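Local coordinates for putative curved DNA-binding protein (Chaetomium thermophilum var. thermophilum DSM 1495, PDB 4IPA) that is an Arx1 protein of the methionine-aminopeptidase-like family, linked to ribosome biogenesis, that may also bind DNA, at residues V23-L26 with T27-T31; G148-A151 with D152-A156. One frame throughout, in Å; residues are numbered along the deposited sequence. Where two conformers were deposited one is given.

Contact 1: residues V23-L26 with T27-T31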
loop_
_atom_site.group_PDB
_atom_site.type_symbol
_atom_site.label_atom_id
_atom_site.label_comp_id
_atom_site.label_asym_id
_atom_site.label_seq_id
_atom_site.Cartn_x
_atom_site.Cartn_y
_atom_site.Cartn_z
ATOM N N VAL A 23 -16.894 -17.194 -5.610
ATOM C CA VAL A 23 -17.392 -16.753 -4.315
ATOM C C VAL A 23 -16.365 -17.077 -3.252
ATOM O O VAL A 23 -16.080 -16.259 -2.381
ATOM C CB VAL A 23 -18.728 -17.427 -3.958
ATOM C CG1 VAL A 23 -19.100 -17.147 -2.500
ATOM C CG2 VAL A 23 -19.828 -16.949 -4.921
ATOM N N ASP A 24 -15.783 -18.264 -3.334
ATOM C CA ASP A 24 -14.836 -18.687 -2.307
ATOM C C ASP A 24 -13.643 -17.727 -2.176
ATOM O O ASP A 24 -13.286 -17.297 -1.086
ATOM C CB ASP A 24 -14.345 -20.103 -2.577
ATOM C CG ASP A 24 -13.265 -20.537 -1.599
ATOM O OD1 ASP A 24 -13.560 -20.623 -0.392
ATOM O OD2 ASP A 24 -12.121 -20.791 -2.035
ATOM N N VAL A 25 -13.040 -17.397 -3.304
ATOM C CA VAL A 25 -11.875 -16.534 -3.332
ATOM C C VAL A 25 -12.235 -15.081 -2.979
ATOM O O VAL A 25 -11.591 -14.449 -2.146
ATOM C CB VAL A 25 -11.198 -16.645 -4.703
ATOM C CG1 VAL A 25 -10.157 -15.540 -4.902
ATOM C CG2 VAL A 25 -10.598 -18.059 -4.855
ATOM N N LEU A 26 -13.288 -14.572 -3.598
ATOM C CA LEU A 26 -13.739 -13.228 -3.327
ATOM C C LEU A 26 -14.014 -13.056 -1.826
ATOM O O LEU A 26 -13.602 -12.069 -1.217
ATOM C CB LEU A 26 -14.976 -12.944 -4.161
ATOM C CG LEU A 26 -15.315 -11.491 -4.480
ATOM C CD1 LEU A 26 -14.054 -10.698 -4.795
ATOM C CD2 LEU A 26 -16.325 -11.433 -5.635
ATOM N N THR A 27 -14.672 -14.046 -1.235
ATOM C CA THR A 27 -15.055 -14.029 0.178
ATOM C C THR A 27 -13.852 -14.085 1.130
ATOM O O THR A 27 -13.889 -13.503 2.215
ATOM C CB THR A 27 -16.052 -15.189 0.492
ATOM O OG1 THR A 27 -17.237 -15.016 -0.298
ATOM C CG2 THR A 27 -16.438 -15.210 1.964
ATOM N N LYS A 28 -12.794 -14.775 0.722
ATOM C CA LYS A 28 -11.575 -14.834 1.521
ATOM C C LYS A 28 -10.825 -13.505 1.477
ATOM O O LYS A 28 -10.356 -13.025 2.503
ATOM C CB LYS A 28 -10.688 -16.003 1.067
ATOM C CG LYS A 28 -11.223 -17.370 1.509
ATOM C CD LYS A 28 -10.555 -18.536 0.786
ATOM C CE LYS A 28 -11.070 -19.869 1.346
ATOM N NZ LYS A 28 -10.660 -21.039 0.516
ATOM N N TYR A 29 -10.714 -12.916 0.286
ATOM C CA TYR A 29 -10.224 -11.551 0.162
ATOM C C TYR A 29 -11.054 -10.634 1.043
ATOM O O TYR A 29 -10.513 -9.825 1.785
ATOM C CB TYR A 29 -10.308 -11.072 -1.281
ATOM C CG TYR A 29 -9.125 -11.438 -2.133
ATOM C CD1 TYR A 29 -7.872 -10.905 -1.875
ATOM C CD2 TYR A 29 -9.263 -12.289 -3.214
ATOM C CE1 TYR A 29 -6.800 -11.224 -2.652
ATOM C CE2 TYR A 29 -8.184 -12.615 -4.006
ATOM C CZ TYR A 29 -6.958 -12.080 -3.711
ATOM O OH TYR A 29 -5.884 -12.390 -4.486
ATOM N N LYS A 30 -12.373 -10.772 0.975
ATOM C CA LYS A 30 -13.249 -9.897 1.758
ATOM C C LYS A 30 -13.082 -10.077 3.271
ATOM O O LYS A 30 -13.156 -9.110 4.030
ATOM C CB LYS A 30 -14.720 -10.081 1.367
ATOM C CG LYS A 30 -15.678 -9.213 2.173
ATOM C CD LYS A 30 -15.669 -7.778 1.659
ATOM C CE LYS A 30 -16.461 -6.854 2.563
ATOM N NZ LYS A 30 -16.141 -5.437 2.266
ATOM N N THR A 31 -12.869 -11.310 3.715
ATOM C CA THR A 31 -12.639 -11.543 5.132
ATOM C C THR A 31 -11.349 -10.847 5.552
ATOM O O THR A 31 -11.276 -10.232 6.612
ATOM C CB THR A 31 -12.486 -13.038 5.455
ATOM O OG1 THR A 31 -13.585 -13.769 4.913
ATOM C CG2 THR A 31 -12.451 -13.230 6.961
#

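Contact 2: residues G148-A151 with D152-A156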
loop_
_atom_site.group_PDB
_atom_site.type_symbol
_atom_site.label_atom_id
_atom_site.label_comp_id
_atom_site.label_asym_id
_atom_site.label_seq_id
_atom_site.Cartn_x
_atom_site.Cartn_y
_atom_site.Cartn_z
ATOM N N GLY A 148 -3.253 24.915 3.990
ATOM C CA GLY A 148 -1.933 25.187 3.447
ATOM C C GLY A 148 -1.524 24.185 2.383
ATOM O O GLY A 148 -2.367 23.606 1.704
ATOM N N ARG A 149 -0.221 23.967 2.247
ATOM C CA ARG A 149 0.276 23.062 1.220
ATOM C C ARG A 149 0.009 21.619 1.639
ATOM O O ARG A 149 0.035 20.708 0.806
ATOM C CB ARG A 149 1.757 23.300 0.967
ATOM C CG ARG A 149 2.061 24.720 0.539
ATOM C CD ARG A 149 1.805 24.914 -0.947
ATOM N NE ARG A 149 2.816 24.216 -1.740
ATOM C CZ ARG A 149 2.538 23.297 -2.653
ATOM N NH1 ARG A 149 1.275 22.973 -2.894
ATOM N NH2 ARG A 149 3.515 22.713 -3.329
ATOM N N GLN A 150 -0.273 21.419 2.927
ATOM C CA GLN A 150 -0.618 20.093 3.415
ATOM C C GLN A 150 -1.955 19.637 2.842
ATOM O O GLN A 150 -2.156 18.454 2.532
ATOM C CB GLN A 150 -0.650 20.062 4.940
ATOM C CG GLN A 150 -1.032 18.706 5.475
ATOM C CD GLN A 150 -0.020 18.159 6.465
ATOM O OE1 GLN A 150 1.144 17.910 6.115
ATOM N NE2 GLN A 150 -0.458 17.968 7.717
ATOM N N ALA A 151 -2.870 20.586 2.688
ATOM C CA ALA A 151 -4.135 20.300 2.026
ATOM C C ALA A 151 -3.892 19.928 0.559
ATOM O O ALA A 151 -4.538 19.015 0.027
ATOM C CB ALA A 151 -5.096 21.489 2.148
ATOM N N ASP A 152 -2.949 20.614 -0.088
ATOM C CA ASP A 152 -2.622 20.315 -1.480
ATOM C C ASP A 152 -2.061 18.897 -1.646
ATOM O O ASP A 152 -2.422 18.190 -2.583
ATOM C CB ASP A 152 -1.605 21.315 -2.028
ATOM C CG ASP A 152 -2.173 22.723 -2.165
ATOM O OD1 ASP A 152 -3.408 22.856 -2.326
ATOM O OD2 ASP A 152 -1.375 23.690 -2.118
ATOM N N LEU A 153 -1.156 18.519 -0.740
ATOM C CA LEU A 153 -0.525 17.206 -0.740
ATOM C C LEU A 153 -1.573 16.088 -0.659
ATOM O O LEU A 153 -1.545 15.138 -1.438
ATOM C CB LEU A 153 0.444 17.094 0.440
ATOM C CG LEU A 153 1.080 15.714 0.647
ATOM C CD1 LEU A 153 1.928 15.351 -0.570
ATOM C CD2 LEU A 153 1.923 15.632 1.936
ATOM N N PHE A 154 -2.495 16.218 0.290
ATOM C CA PHE A 154 -3.570 15.258 0.459
ATOM C C PHE A 154 -4.500 15.166 -0.751
ATOM O O PHE A 154 -4.849 14.072 -1.181
ATOM C CB PHE A 154 -4.400 15.593 1.708
ATOM C CG PHE A 154 -3.818 15.049 2.983
ATOM C CD1 PHE A 154 -2.745 15.679 3.597
ATOM C CD2 PHE A 154 -4.346 13.910 3.565
ATOM C CE1 PHE A 154 -2.218 15.187 4.775
ATOM C CE2 PHE A 154 -3.813 13.404 4.743
ATOM C CZ PHE A 154 -2.749 14.048 5.347
ATOM N N LEU A 155 -4.932 16.312 -1.266
ATOM C CA LEU A 155 -5.846 16.322 -2.406
ATOM C C LEU A 155 -5.209 15.750 -3.675
ATOM O O LEU A 155 -5.881 15.073 -4.454
ATOM C CB LEU A 155 -6.374 17.729 -2.670
ATOM C CG LEU A 155 -7.408 18.176 -1.645
ATOM C CD1 LEU A 155 -7.706 19.657 -1.810
ATOM C CD2 LEU A 155 -8.670 17.338 -1.768
ATOM N N ALA A 156 -3.919 16.024 -3.882
ATOM C CA ALA A 156 -3.207 15.451 -5.016
ATOM C C ALA A 156 -3.255 13.928 -4.912
ATOM O O ALA A 156 -3.494 13.227 -5.895
ATOM C CB ALA A 156 -1.769 15.925 -5.041
#

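Contact 1: residues V23-L26 with T27-T31
Lys28 reaches back one helical turn to Asp24, and its side chain can be followed atom by atom. CB and CG leave the helix beside the carbonyl oxygen of Asp24, with CG 3.3 Å from Asp24 O. This start is set by the first torsion, chi1 -74°, which holds CG next to the backbone N and opposite the carbonyl carbon. Beyond CG the chain is extended: CD still lies near Asp24 O, CE comes within 3.1 Å of Asp24 OD1, and NZ comes up before the carboxylate, near both oxygens. The salt bridge runs from Lys28 NZ to Asp24 OD2 at 3.0 Å, on the syn lone pair, and a weak hydrogen bond goes to OD1. The ammonium therefore faces the fork of the carboxylate, and a second salt bridge ties it to Asp125.

On another side of the helix, Val23 O takes two donors from Thr27, arriving from opposite faces of the carbonyl plane. Thr27 OG1 donates to Val23 O at 2.7 Å from 36° above that plane, while Thr27 N supplies the regular helical bond. Thr27 chi1 of -61° keeps OG1 beside its own nitrogen, where it can turn back to this carbonyl; Thr31 OG1 repeats the pattern on Thr27 O. Val25 supplies the apolar part: its CG1 lies 3.6 Å from Tyr29 CE2, the two side chains running side by side, and Tyr127 of strand 127-136 meets both.

This is i to i+4 chemistry in the first turns of helix 23-46, which Lys28 and Tyr29 set against Tyr127 and Lys28 also against Ile124 of strand 115-124, in a protein of the M24 peptidase family. Asp24, in the first turn, is probably favoured by the positive end of the helix dipole; Lys28, near the same end, is not, and its charge is instead met by Asp24 and Asp125.

Contact 2: residues G148-A151 with D152-A156
Asp152 OD2 takes a hydrogen bond from Arg149 NH1 at 2.9 Å, part of a salt bridge, with an N-H...O angle of 148°. The carboxylate oxygen lies at the guanidinium edge, only 2° out of its plane, but is met on its anti side, and the two flat groups are turned 49° apart. Bends at chi2 and chi3 curl the arginine back, bringing Arg149 CD to 3.6 Å from Asp152 OD2. Neither group stops there: Asp152 OD1 is hydrogen-bonded to Thr372, while Arg149 NH1 and NH2 bond to the carbonyl oxygens of Tyr207 and Asp208. Were the carboxylate of Asp152 removed, as by an alanine here, Arg149 would probably lose its charged mate in this turn and Thr372 its carboxylate partner.

Aliphatic and polar parts of Gln150 both meet Phe154. Gln150 CG lies 3.8 Å from Phe154 CE1, the side chains running alongside one another, while the amide NE2 is bonded to Gly113 O. Gln150 O also meets the ring edge, 3.0 Å from Phe154 CD1, besides accepting from Phe154 N at 3.2 Å. That ring meets Trp365 and touches Val136 of strand 127-136, and Ala156 touches Cys257 of strand 250-258.

The buried carboxylate is thus compensated within the fold by Arg149 and Thr372, and the guanidinium is shared with two carbonyl oxygens, which probably lowers the cost of burying the acid.

Both contacts are local, each bridging successive turns near the beginning of a helix, but the helices differ: 23-46 for contact 1 and 148-167 for contact 2. Their centres are 35 Å apart, on opposite sides of the chain's centre, and they do not touch. Contact 1 is largely at the surface, and contact 2 is mostly buried. Each has one acid-base pair, spaced i to i+4 with the acid first in contact 1 and i to i+3 with the base first in contact 2. Threonine hydroxyls reinforce backbone carbonyls in the former; in the latter, Arg149, Gln150 and Asp152 all bond to residues elsewhere in the chain. Strand 127-136 is touched by side chains from both.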